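Rab GDP dissociation inhibitor alpha (Naegleria fowleri, PDB 6C87) probably extracts prenylated Rab GTPases in their GDP-bound form from membranes, keeps them soluble in the cytosol and slows release of their nucleotide. Local coordinates at residues V15-T20 with V38-R43; F88-G93 with S232-P237; D342-V347 with T418-S423. One frame throughout, in Å; residues are numbered along the deposited sequence.

Contact 1 (V15-T20 with V38-R43); sequences VVVLGT and VLHMDR
Val17 CG1 and His40 CG both lie anti to their backbone N, chi1 180° and -157°, and from these paired positions the methyl sits over one face of the imidazole, in a CH-pi contact 3.7 Å from Val17 CG1 to the centroid of the His40 ring. The same torsion aims the ring edge at the turn after the strand, where His40 NE2 donates to Gly19 O at 3.0 Å; the carbonyl lies near the ring plane, although the donor stands well above the plane of the peptide. Ser28 OG bonds to ND1 at the far side, so both ring nitrogens have partners, which should hold the ring's rotation.

Between the two parallel strands the bonds run Leu39 N to Val15 O, Val17 N to Leu39 O, Met41 N to Val17 O and Gly19 N to Met41 O. On the other face Met41 bends at chi3, laying CE against Leu18 CD2 at 3.6 Å and Val16 CG1 at 3.8 Å. Beyond the strands, Thr20 OG1 donates to Asp42 OD2 at 2.7 Å.

This is a beta-alpha-beta unit of Rossmann type: helix 22-33 joins the strands and packs on Val17 and Val38, while strand 290-293 pairs with 15-18 on one side and strand 259-260 with 38-41 on the other.

Contact 2 (F88-G93 with S232-P237); sequences FLMANG and SPYVYP
Phe88 packs between two tyrosines of 232-237, and this aromatic cluster is the dense part of the contact. Its ring edge is turned to the face of Tyr236 in an offset edge-to-face pair, planes at 89°, with Phe88 CD1 3.5 Å from Tyr236 CD1. On the Tyr234 side it is the Phe88 CB that touches, 3.6 Å from Tyr234 CD1, and the two rings stand oblique to each other. Beside the cluster the backbones pair antiparallel: Leu89 N gives to Val235 O at 3.0 Å and Val235 N to Leu89 O at 2.9 Å, both nearly straight, while Leu89 CB meets Val235 CG2 on the face away from the cluster. Strand 234-237 also pairs antiparallel with strand 111-121, and through it 89-90 joins the large mixed sheet.

Toward Met90, which is partly exposed, the fit is looser: SD lies 3.8 Å from Pro233 CB, but Met90 CE stays 4.3 Å from Tyr234 CE1. A third bond, Ala91 N to Pro233 O, is more bent at the hydrogen, 139°, as segment 88-93 turns away.

No charged group takes part; the two segments are held by three backbone bonds and by apolar and aromatic surface, as suits a buried join.

Contact 3 (D342-V347 with T418-S423); sequences DIYCCV and TTHFES
The Tyr344 ring has the backbone of Thr418 over one face: Thr418 CA stands above the centre of the ring, 3.6 Å from its centroid and only 5° off the normal, a CH-pi contact made by a main-chain hydrogen. The Thr418 side chain runs alongside the tyrosine in the same direction, and its methyl CG2 reaches the phenolic end, 3.6 Å from Tyr344 OH. The His420 ring comes to the tyrosine obliquely, Tyr344 CE2 to His420 NE2 being 4.3 Å, and carries Thr418 CB over one of its own faces.

Thr419 fills the angle at the base of the tyrosine. With OG1 between its backbone N and carbonyl carbon, chi1 47°, the hydroxyl lies 3.5 Å from Tyr344 CB while its bond goes to Gln329 OE1; the methyl CG2 is then turned to the strand, 3.7 Å from Tyr344 CB and 3.9 Å from Cys346 SG. Thr418 OG1 bonds to Asp416 OD1. No hydrogen bond joins the two segments, which adhere through ring, methyl and sulfur contacts, all of them buried.

Tyr344 and Cys346 face the loop, and Cys345 between them points the other way. Strand 343-349 is hydrogen-bonded to 328-332 and 360-367, antiparallel to both, so the loop packs on one face of this sheet just before the chain enters helix 422-436, where Ser423 OG hydrogen-bonds to Asp416 OD2.

Overall arrangement
Contacts 2 and 3 adjoin, their centres 12 Å apart, and Phe88 is the residue that couples them: its N probably hydrogen-bonds to Thr419 O, 2.8 Å away, and Phe88 CE2 packs 3.5 Å from Cys346 CB. Both reach the same large mixed sheet, contact 2 through strands 89-90 and 234-237, contact 3 through strand 343-349. Contact 1 stands apart in the five-stranded parallel sheet; its centre lies 27 Å from each of the others, with nearest atoms about 13 Å from contact 2 and about 10 Å from contact 3. The three thus sample two different sheets of the GDP dissociation inhibitor fold.

Contact 1 (V15-T20 with V38-R43)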
ATOM      1  N   VAL A  15      -8.000 -13.948  21.624  1.00 58.28           N
ATOM      2  CA  VAL A  15      -7.577 -15.119  20.863  1.00 50.58           C
ATOM      3  C   VAL A  15      -6.970 -16.146  21.809  1.00 55.00           C
ATOM      4  O   VAL A  15      -6.281 -15.788  22.769  1.00 56.11           O
ATOM      5  CB  VAL A  15      -6.553 -14.738  19.773  1.00 50.40           C
ATOM      6  CG1 VAL A  15      -6.119 -15.965  18.986  1.00 43.80           C
ATOM      7  CG2 VAL A  15      -7.120 -13.671  18.835  1.00 57.57           C
ATOM      8  N   VAL A  16      -7.226 -17.426  21.533  1.00 52.48           N
ATOM      9  CA  VAL A  16      -6.523 -18.537  22.167  1.00 47.09           C
ATOM     10  C   VAL A  16      -5.627 -19.189  21.121  1.00 48.79           C
ATOM     11  O   VAL A  16      -6.084 -19.505  20.018  1.00 56.66           O
ATOM     12  CB  VAL A  16      -7.497 -19.567  22.767  1.00 48.97           C
ATOM     13  CG1 VAL A  16      -6.732 -20.779  23.284  1.00 47.50           C
ATOM     14  CG2 VAL A  16      -8.309 -18.949  23.875  1.00 46.93           C
ATOM     15  N   VAL A  17      -4.350 -19.371  21.457  1.00 39.86           N
ATOM     16  CA  VAL A  17      -3.372 -20.007  20.579  1.00 39.20           C
ATOM     17  C   VAL A  17      -2.978 -21.352  21.183  1.00 43.99           C
ATOM     18  O   VAL A  17      -2.657 -21.431  22.376  1.00 41.33           O
ATOM     19  CB  VAL A  17      -2.132 -19.122  20.371  1.00 38.33           C
ATOM     20  CG1 VAL A  17      -1.127 -19.823  19.454  1.00 35.09           C
ATOM     21  CG2 VAL A  17      -2.533 -17.772  19.794  1.00 42.59           C
ATOM     22  N   LEU A  18      -2.963 -22.397  20.354  1.00 41.07           N
ATOM     23  CA  LEU A  18      -2.711 -23.761  20.808  1.00 40.85           C
ATOM     24  C   LEU A  18      -1.472 -24.324  20.115  1.00 46.40           C
ATOM     25  O   LEU A  18      -1.446 -24.448  18.886  1.00 46.09           O
ATOM     26  CB  LEU A  18      -3.934 -24.636  20.539  1.00 40.45           C
ATOM     27  CG  LEU A  18      -5.222 -24.144  21.209  1.00 52.68           C
ATOM     28  CD1 LEU A  18      -6.416 -25.054  20.921  1.00 50.26           C
ATOM     29  CD2 LEU A  18      -5.015 -24.003  22.708  1.00 55.13           C
ATOM     30  N   GLY A  19      -0.467 -24.690  20.903  1.00 48.21           N
ATOM     31  CA  GLY A  19       0.790 -25.234  20.416  1.00 43.75           C
ATOM     32  C   GLY A  19       1.888 -24.185  20.327  1.00 43.65           C
ATOM     33  O   GLY A  19       1.639 -23.001  20.077  1.00 45.71           O
ATOM     34  N   THR A  20       3.136 -24.625  20.530  1.00 40.89           N
ATOM     35  CA  THR A  20       4.274 -23.708  20.540  1.00 42.80           C
ATOM     36  C   THR A  20       5.279 -24.021  19.434  1.00 41.31           C
ATOM     37  O   THR A  20       6.473 -23.767  19.590  1.00 37.62           O
ATOM     38  CB  THR A  20       4.991 -23.696  21.893  1.00 40.98           C
ATOM     39  OG1 THR A  20       5.327 -25.033  22.293  1.00 41.13           O
ATOM     40  CG2 THR A  20       4.101 -23.052  22.957  1.00 43.58           C
ATOM     41  N   VAL A  38      -4.160 -12.358  24.622  1.00 54.27           N
ATOM     42  CA  VAL A  38      -3.916 -13.695  24.091  1.00 47.63           C
ATOM     43  C   VAL A  38      -3.753 -14.675  25.247  1.00 49.53           C
ATOM     44  O   VAL A  38      -3.047 -14.388  26.221  1.00 55.46           O
ATOM     45  CB  VAL A  38      -2.680 -13.720  23.169  1.00 49.67           C
ATOM     46  CG1 VAL A  38      -2.373 -15.136  22.705  1.00 44.10           C
ATOM     47  CG2 VAL A  38      -2.894 -12.813  21.957  1.00 48.38           C
ATOM     48  N   LEU A  39      -4.432 -15.815  25.142  1.00 51.47           N
ATOM     49  CA  LEU A  39      -4.167 -16.993  25.960  1.00 46.72           C
ATOM     50  C   LEU A  39      -3.404 -17.993  25.096  1.00 52.52           C
ATOM     51  O   LEU A  39      -3.890 -18.385  24.031  1.00 59.58           O
ATOM     52  CB  LEU A  39      -5.475 -17.608  26.459  1.00 47.16           C
ATOM     53  CG  LEU A  39      -5.392 -18.966  27.164  1.00 49.11           C
ATOM     54  CD1 LEU A  39      -4.527 -18.882  28.403  1.00 48.68           C
ATOM     55  CD2 LEU A  39      -6.772 -19.490  27.503  1.00 47.54           C
ATOM     56  N   HIS A  40      -2.219 -18.401  25.542  1.00 47.95           N
ATOM     57  CA  HIS A  40      -1.370 -19.303  24.767  1.00 39.84           C
ATOM     58  C   HIS A  40      -1.151 -20.581  25.568  1.00 47.87           C
ATOM     59  O   HIS A  40      -0.573 -20.537  26.661  1.00 49.68           O
ATOM     60  CB  HIS A  40      -0.035 -18.632  24.429  1.00 37.13           C
ATOM     61  CG  HIS A  40       0.658 -19.218  23.238  1.00 45.05           C
ATOM     62  ND1 HIS A  40       1.260 -18.440  22.273  1.00 44.98           N
ATOM     63  CD2 HIS A  40       0.831 -20.504  22.848  1.00 43.02           C
ATOM     64  CE1 HIS A  40       1.782 -19.221  21.342  1.00 43.74           C
ATOM     65  NE2 HIS A  40       1.533 -20.478  21.668  1.00 43.20           N
ATOM     66  N   MET A  41      -1.588 -21.719  25.018  1.00 49.51           N
ATOM     67  CA  MET A  41      -1.549 -22.995  25.723  1.00 49.91           C
ATOM     68  C   MET A  41      -0.863 -24.065  24.882  1.00 50.86           C
ATOM     69  O   MET A  41      -0.831 -24.001  23.648  1.00 47.53           O
ATOM     70  CB  MET A  41      -2.963 -23.469  26.101  1.00 54.88           C
ATOM     71  CG  MET A  41      -3.675 -22.556  27.085  1.00 63.65           C
ATOM     72  SD  MET A  41      -5.288 -23.169  27.612  1.00 68.77           S
ATOM     73  CE  MET A  41      -6.137 -23.294  26.044  1.00 68.37           C
ATOM     74  N   ASP A  42      -0.341 -25.075  25.579  1.00 48.52           N
ATOM     75  CA  ASP A  42       0.269 -26.238  24.956  1.00 41.84           C
ATOM     76  C   ASP A  42       0.036 -27.436  25.870  1.00 45.35           C
ATOM     77  O   ASP A  42       0.173 -27.329  27.090  1.00 47.85           O
ATOM     78  CB  ASP A  42       1.773 -26.002  24.707  1.00 43.13           C
ATOM     79  CG  ASP A  42       2.387 -26.987  23.699  1.00 49.21           C
ATOM     80  OD1 ASP A  42       2.118 -28.207  23.766  1.00 50.38           O
ATOM     81  OD2 ASP A  42       3.147 -26.526  22.821  1.00 49.92           O
ATOM     82  N   ARG A  43      -0.341 -28.572  25.273  1.00 46.31           N
ATOM     83  CA  ARG A  43      -0.566 -29.785  26.046  1.00 36.84           C
ATOM     84  C   ARG A  43       0.721 -30.381  26.591  1.00 44.54           C
ATOM     85  O   ARG A  43       0.666 -31.138  27.570  1.00 45.12           O
ATOM     86  CB  ARG A  43      -1.274 -30.841  25.202  1.00 38.45           C
ATOM     87  CG  ARG A  43      -0.464 -31.336  24.005  1.00 38.22           C
ATOM     88  CD  ARG A  43      -1.142 -32.547  23.353  1.00 40.19           C
ATOM     89  NE  ARG A  43      -2.341 -32.192  22.595  1.00 42.87           N
ATOM     90  CZ  ARG A  43      -2.346 -31.801  21.326  1.00 43.73           C
ATOM     91  NH1 ARG A  43      -1.197 -31.700  20.649  1.00 34.95           N
ATOM     92  NH2 ARG A  43      -3.508 -31.504  20.743  1.00 40.59           N
TER

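Contact 2 (F88-G93 with S232-P237)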
ATOM      1  N   PHE A  88      17.086 -22.972   8.256  1.00 35.72           N
ATOM      2  CA  PHE A  88      17.882 -21.759   8.269  1.00 37.34           C
ATOM      3  C   PHE A  88      17.017 -20.560   7.896  1.00 45.00           C
ATOM      4  O   PHE A  88      15.979 -20.689   7.241  1.00 53.76           O
ATOM      5  CB  PHE A  88      19.052 -21.878   7.290  1.00 40.19           C
ATOM      6  CG  PHE A  88      20.120 -22.836   7.728  1.00 37.25           C
ATOM      7  CD1 PHE A  88      20.456 -22.961   9.068  1.00 37.31           C
ATOM      8  CD2 PHE A  88      20.787 -23.614   6.800  1.00 36.92           C
ATOM      9  CE1 PHE A  88      21.446 -23.835   9.466  1.00 32.61           C
ATOM     10  CE2 PHE A  88      21.777 -24.493   7.194  1.00 36.86           C
ATOM     11  CZ  PHE A  88      22.113 -24.600   8.523  1.00 30.58           C
ATOM     12  N   LEU A  89      17.452 -19.379   8.323  1.00 41.93           N
ATOM     13  CA  LEU A  89      16.781 -18.147   7.942  1.00 40.49           C
ATOM     14  C   LEU A  89      17.595 -17.458   6.854  1.00 45.55           C
ATOM     15  O   LEU A  89      18.798 -17.226   7.019  1.00 45.39           O
ATOM     16  CB  LEU A  89      16.603 -17.209   9.137  1.00 43.40           C
ATOM     17  CG  LEU A  89      15.718 -17.642  10.310  1.00 41.68           C
ATOM     18  CD1 LEU A  89      16.509 -18.437  11.367  1.00 36.57           C
ATOM     19  CD2 LEU A  89      15.017 -16.439  10.922  1.00 38.04           C
ATOM     20  N   MET A  90      16.934 -17.127   5.746  1.00 43.99           N
ATOM     21  CA  MET A  90      17.523 -16.221   4.769  1.00 39.56           C
ATOM     22  C   MET A  90      17.691 -14.858   5.431  1.00 39.41           C
ATOM     23  O   MET A  90      16.736 -14.312   5.994  1.00 38.71           O
ATOM     24  CB  MET A  90      16.642 -16.143   3.524  1.00 36.49           C
ATOM     25  CG  MET A  90      16.980 -15.027   2.549  1.00 42.59           C
ATOM     26  SD  MET A  90      18.576 -15.206   1.721  1.00 51.61           S
ATOM     27  CE  MET A  90      18.389 -16.794   0.908  1.00 38.45           C
ATOM     28  N   ALA A  91      18.906 -14.309   5.339  1.00 39.11           N
ATOM     29  CA  ALA A  91      19.348 -13.229   6.221  1.00 41.49           C
ATOM     30  C   ALA A  91      18.419 -12.017   6.249  1.00 52.81           C
ATOM     31  O   ALA A  91      18.255 -11.391   7.303  1.00 71.19           O
ATOM     32  CB  ALA A  91      20.756 -12.796   5.830  1.00 41.84           C
ATOM     33  N   ASN A  92      17.805 -11.656   5.124  1.00 39.61           N
ATOM     34  CA  ASN A  92      16.878 -10.521   5.178  1.00 43.95           C
ATOM     35  C   ASN A  92      15.522 -10.884   4.584  1.00 42.60           C
ATOM     36  O   ASN A  92      14.856 -10.040   3.976  1.00 42.11           O
ATOM     37  CB  ASN A  92      17.462  -9.291   4.480  1.00 55.30           C
ATOM     38  CG  ASN A  92      18.308  -8.432   5.411  1.00 55.88           C
ATOM     39  OD1 ASN A  92      17.867  -8.050   6.496  1.00 60.23           O
ATOM     40  ND2 ASN A  92      19.532  -8.133   4.992  1.00 54.24           N
ATOM     41  N   GLY A  93      15.120 -12.146   4.742  1.00 39.04           N
ATOM     42  CA  GLY A  93      13.898 -12.668   4.178  1.00 33.19           C
ATOM     43  C   GLY A  93      12.686 -12.346   5.022  1.00 42.04           C
ATOM     44  O   GLY A  93      12.724 -11.534   5.948  1.00 45.79           O
ATOM     45  N   SER A 232      27.753 -17.428   3.476  1.00 49.58           N
ATOM     46  CA  SER A 232      26.480 -17.887   2.936  1.00 38.34           C
ATOM     47  C   SER A 232      25.427 -16.822   3.218  1.00 39.64           C
ATOM     48  O   SER A 232      25.707 -15.830   3.909  1.00 34.02           O
ATOM     49  CB  SER A 232      26.061 -19.233   3.553  1.00 33.74           C
ATOM     50  OG  SER A 232      25.292 -19.008   4.722  1.00 33.60           O
ATOM     51  N   PRO A 233      24.231 -16.947   2.633  1.00 39.08           N
ATOM     52  CA  PRO A 233      23.158 -15.998   2.950  1.00 35.95           C
ATOM     53  C   PRO A 233      22.354 -16.367   4.188  1.00 36.41           C
ATOM     54  O   PRO A 233      21.387 -15.667   4.507  1.00 37.70           O
ATOM     55  CB  PRO A 233      22.277 -16.060   1.695  1.00 34.39           C
ATOM     56  CG  PRO A 233      22.389 -17.468   1.272  1.00 29.85           C
ATOM     57  CD  PRO A 233      23.824 -17.862   1.545  1.00 32.79           C
ATOM     58  N   TYR A 234      22.702 -17.438   4.888  1.00 31.59           N
ATOM     59  CA  TYR A 234      21.851 -17.998   5.927  1.00 39.01           C
ATOM     60  C   TYR A 234      22.377 -17.653   7.321  1.00 38.23           C
ATOM     61  O   TYR A 234      23.589 -17.600   7.546  1.00 39.78           O
ATOM     62  CB  TYR A 234      21.756 -19.517   5.781  1.00 43.28           C
ATOM     63  CG  TYR A 234      21.071 -20.011   4.526  1.00 37.33           C
ATOM     64  CD1 TYR A 234      19.695 -19.908   4.367  1.00 37.47           C
ATOM     65  CD2 TYR A 234      21.806 -20.613   3.509  1.00 32.44           C
ATOM     66  CE1 TYR A 234      19.070 -20.381   3.220  1.00 42.58           C
ATOM     67  CE2 TYR A 234      21.202 -21.077   2.356  1.00 33.14           C
ATOM     68  CZ  TYR A 234      19.833 -20.966   2.213  1.00 43.23           C
ATOM     69  OH  TYR A 234      19.228 -21.444   1.067  1.00 41.72           O
ATOM     70  N   VAL A 235      21.452 -17.402   8.246  1.00 35.08           N
ATOM     71  CA  VAL A 235      21.755 -17.313   9.669  1.00 37.94           C
ATOM     72  C   VAL A 235      20.909 -18.352  10.409  1.00 35.32           C
ATOM     73  O   VAL A 235      19.931 -18.888   9.881  1.00 35.64           O
ATOM     74  CB  VAL A 235      21.502 -15.903  10.242  1.00 35.20           C
ATOM     75  CG1 VAL A 235      22.307 -14.858   9.485  1.00 29.37           C
ATOM     76  CG2 VAL A 235      20.019 -15.571  10.250  1.00 27.97           C
ATOM     77  N   TYR A 236      21.280 -18.594  11.668  1.00 34.40           N
ATOM     78  CA  TYR A 236      20.679 -19.597  12.558  1.00 37.48           C
ATOM     79  C   TYR A 236      20.879 -19.072  13.969  1.00 37.83           C
ATOM     80  O   TYR A 236      21.933 -18.484  14.255  1.00 38.85           O
ATOM     81  CB  TYR A 236      21.336 -20.975  12.414  1.00 32.89           C
ATOM     82  CG  TYR A 236      20.578 -22.167  12.984  1.00 40.70           C
ATOM     83  CD1 TYR A 236      19.378 -22.584  12.423  1.00 47.85           C
ATOM     84  CD2 TYR A 236      21.094 -22.906  14.047  1.00 37.36           C
ATOM     85  CE1 TYR A 236      18.697 -23.689  12.919  1.00 47.75           C
ATOM     86  CE2 TYR A 236      20.422 -24.017  14.551  1.00 27.87           C
ATOM     87  CZ  TYR A 236      19.222 -24.403  13.978  1.00 45.38           C
ATOM     88  OH  TYR A 236      18.529 -25.496  14.457  1.00 50.04           O
ATOM     89  N   PRO A 237      19.914 -19.255  14.868  1.00 42.32           N
ATOM     90  CA  PRO A 237      20.077 -18.704  16.216  1.00 41.88           C
ATOM     91  C   PRO A 237      21.085 -19.512  17.016  1.00 37.90           C
ATOM     92  O   PRO A 237      21.162 -20.738  16.908  1.00 40.65           O
ATOM     93  CB  PRO A 237      18.670 -18.802  16.824  1.00 39.79           C
ATOM     94  CG  PRO A 237      17.766 -19.280  15.710  1.00 41.51           C
ATOM     95  CD  PRO A 237      18.634 -19.965  14.715  1.00 41.07           C
TER

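Contact 3 (D342-V347 with T418-S423)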
ATOM      1  N   ASP A 342      12.879 -32.335  -3.886  1.00 43.28           N
ATOM      2  CA  ASP A 342      14.249 -32.071  -3.477  1.00 37.55           C
ATOM      3  C   ASP A 342      14.528 -32.717  -2.123  1.00 34.00           C
ATOM      4  O   ASP A 342      13.626 -32.930  -1.312  1.00 40.14           O
ATOM      5  CB  ASP A 342      14.507 -30.563  -3.393  1.00 43.75           C
ATOM      6  CG  ASP A 342      14.451 -29.864  -4.748  1.00 50.20           C
ATOM      7  OD1 ASP A 342      14.098 -30.510  -5.766  1.00 52.95           O
ATOM      8  OD2 ASP A 342      14.752 -28.646  -4.783  1.00 44.46           O
ATOM      9  N   ILE A 343      15.793 -33.040  -1.888  1.00 33.23           N
ATOM     10  CA  ILE A 343      16.257 -33.468  -0.579  1.00 35.00           C
ATOM     11  C   ILE A 343      17.076 -32.329  -0.007  1.00 40.56           C
ATOM     12  O   ILE A 343      17.854 -31.688  -0.725  1.00 42.89           O
ATOM     13  CB  ILE A 343      17.106 -34.751  -0.624  1.00 37.22           C
ATOM     14  CG1 ILE A 343      16.420 -35.831  -1.456  1.00 38.62           C
ATOM     15  CG2 ILE A 343      17.350 -35.242   0.799  1.00 26.36           C
ATOM     16  CD1 ILE A 343      17.283 -37.070  -1.658  1.00 28.64           C
ATOM     17  N   TYR A 344      16.907 -32.083   1.283  1.00 42.51           N
ATOM     18  CA  TYR A 344      17.567 -30.989   1.971  1.00 34.28           C
ATOM     19  C   TYR A 344      18.436 -31.566   3.072  1.00 35.18           C
ATOM     20  O   TYR A 344      18.055 -32.542   3.729  1.00 39.16           O
ATOM     21  CB  TYR A 344      16.540 -29.999   2.547  1.00 33.85           C
ATOM     22  CG  TYR A 344      15.582 -29.482   1.500  1.00 34.33           C
ATOM     23  CD1 TYR A 344      14.453 -30.206   1.147  1.00 27.46           C
ATOM     24  CD2 TYR A 344      15.825 -28.280   0.837  1.00 39.81           C
ATOM     25  CE1 TYR A 344      13.590 -29.751   0.175  1.00 27.23           C
ATOM     26  CE2 TYR A 344      14.959 -27.811  -0.140  1.00 35.17           C
ATOM     27  CZ  TYR A 344      13.841 -28.557  -0.465  1.00 32.82           C
ATOM     28  OH  TYR A 344      12.963 -28.119  -1.433  1.00 37.54           O
ATOM     29  N   CYS A 345      19.631 -31.007   3.222  1.00 32.21           N
ATOM     30  CA  CYS A 345      20.500 -31.352   4.341  1.00 38.35           C
ATOM     31  C   CYS A 345      21.094 -30.073   4.908  1.00 36.08           C
ATOM     32  O   CYS A 345      21.781 -29.332   4.197  1.00 39.24           O
ATOM     33  CB  CYS A 345      21.611 -32.320   3.924  1.00 37.53           C
ATOM     34  SG  CYS A 345      22.679 -32.765   5.321  1.00 31.72           S
ATOM     35  N   CYS A 346      20.834 -29.815   6.182  1.00 29.89           N
ATOM     36  CA  CYS A 346      21.470 -28.716   6.889  1.00 42.24           C
ATOM     37  C   CYS A 346      22.366 -29.278   7.980  1.00 40.22           C
ATOM     38  O   CYS A 346      22.032 -30.281   8.621  1.00 35.90           O
ATOM     39  CB  CYS A 346      20.445 -27.758   7.497  1.00 47.94           C
ATOM     40  SG  CYS A 346      19.476 -28.476   8.812  1.00 54.00           S
ATOM     41  N   VAL A 347      23.515 -28.640   8.163  1.00 37.09           N
ATOM     42  CA  VAL A 347      24.523 -29.090   9.106  1.00 34.08           C
ATOM     43  C   VAL A 347      24.768 -27.967  10.096  1.00 34.29           C
ATOM     44  O   VAL A 347      24.985 -26.820   9.696  1.00 37.54           O
ATOM     45  CB  VAL A 347      25.827 -29.489   8.398  1.00 34.14           C
ATOM     46  CG1 VAL A 347      26.813 -30.061   9.408  1.00 27.82           C
ATOM     47  CG2 VAL A 347      25.533 -30.472   7.273  1.00 33.28           C
ATOM     48  N   THR A 418      11.767 -28.493   3.503  1.00 34.48           N
ATOM     49  CA  THR A 418      12.815 -27.517   3.242  1.00 40.16           C
ATOM     50  C   THR A 418      13.540 -27.135   4.527  1.00 44.51           C
ATOM     51  O   THR A 418      12.957 -27.095   5.617  1.00 41.65           O
ATOM     52  CB  THR A 418      12.240 -26.257   2.584  1.00 43.61           C
ATOM     53  OG1 THR A 418      11.436 -25.532   3.529  1.00 48.46           O
ATOM     54  CG2 THR A 418      11.382 -26.634   1.379  1.00 45.52           C
ATOM     55  N   THR A 419      14.833 -26.842   4.382  1.00 40.48           N
ATOM     56  CA  THR A 419      15.677 -26.384   5.477  1.00 38.23           C
ATOM     57  C   THR A 419      15.870 -24.867   5.448  1.00 38.26           C
ATOM     58  O   THR A 419      16.913 -24.361   5.871  1.00 37.25           O
ATOM     59  CB  THR A 419      17.028 -27.099   5.443  1.00 37.00           C
ATOM     60  OG1 THR A 419      17.546 -27.085   4.106  1.00 40.94           O
ATOM     61  CG2 THR A 419      16.871 -28.534   5.884  1.00 33.83           C
ATOM     62  N   HIS A 420      14.886 -24.135   4.933  1.00 39.19           N
ATOM     63  CA  HIS A 420      14.820 -22.689   5.080  1.00 38.48           C
ATOM     64  C   HIS A 420      13.371 -22.321   5.379  1.00 39.56           C
ATOM     65  O   HIS A 420      12.460 -23.141   5.226  1.00 38.03           O
ATOM     66  CB  HIS A 420      15.379 -21.959   3.849  1.00 31.95           C
ATOM     67  CG  HIS A 420      14.949 -22.541   2.540  1.00 37.56           C
ATOM     68  ND1 HIS A 420      13.721 -22.273   1.973  1.00 43.55           N
ATOM     69  CD2 HIS A 420      15.588 -23.370   1.680  1.00 43.21           C
ATOM     70  CE1 HIS A 420      13.625 -22.908   0.819  1.00 46.11           C
ATOM     71  NE2 HIS A 420      14.742 -23.583   0.618  1.00 45.35           N
ATOM     72  N   PHE A 421      13.153 -21.084   5.827  1.00 35.39           N
ATOM     73  CA  PHE A 421      11.903 -20.739   6.500  1.00 36.65           C
ATOM     74  C   PHE A 421      10.873 -20.017   5.640  1.00 39.00           C
ATOM     75  O   PHE A 421       9.831 -19.629   6.179  1.00 40.72           O
ATOM     76  CB  PHE A 421      12.199 -19.886   7.741  1.00 29.84           C
ATOM     77  CG  PHE A 421      12.308 -20.675   9.017  1.00 28.44           C
ATOM     78  CD1 PHE A 421      11.188 -21.285   9.572  1.00 32.67           C
ATOM     79  CD2 PHE A 421      13.523 -20.795   9.674  1.00 25.31           C
ATOM     80  CE1 PHE A 421      11.278 -22.010  10.761  1.00 25.62           C
ATOM     81  CE2 PHE A 421      13.623 -21.512  10.870  1.00 28.72           C
ATOM     82  CZ  PHE A 421      12.495 -22.127  11.410  1.00 26.03           C
ATOM     83  N   GLU A 422      11.110 -19.839   4.334  1.00 36.17           N
ATOM     84  CA  GLU A 422      10.202 -19.027   3.517  1.00 39.27           C
ATOM     85  C   GLU A 422       8.770 -19.562   3.537  1.00 42.83           C
ATOM     86  O   GLU A 422       7.808 -18.800   3.693  1.00 42.98           O
ATOM     87  CB  GLU A 422      10.688 -18.948   2.077  1.00 43.41           C
ATOM     88  CG  GLU A 422      10.088 -17.775   1.351  1.00 52.32           C
ATOM     89  CD  GLU A 422      10.334 -17.822  -0.132  1.00 62.66           C
ATOM     90  OE1 GLU A 422       9.805 -16.942  -0.843  1.00 62.66           O
ATOM     91  OE2 GLU A 422      11.043 -18.744  -0.583  1.00 70.73           O
ATOM     92  N   SER A 423       8.602 -20.870   3.349  1.00 38.20           N
ATOM     93  CA  SER A 423       7.249 -21.411   3.304  1.00 39.91           C
ATOM     94  C   SER A 423       6.568 -21.297   4.666  1.00 47.33           C
ATOM     95  O   SER A 423       5.349 -21.087   4.740  1.00 52.37           O
ATOM     96  CB  SER A 423       7.286 -22.852   2.785  1.00 29.64           C
ATOM     97  OG  SER A 423       7.879 -23.734   3.714  1.00 39.45           O
TER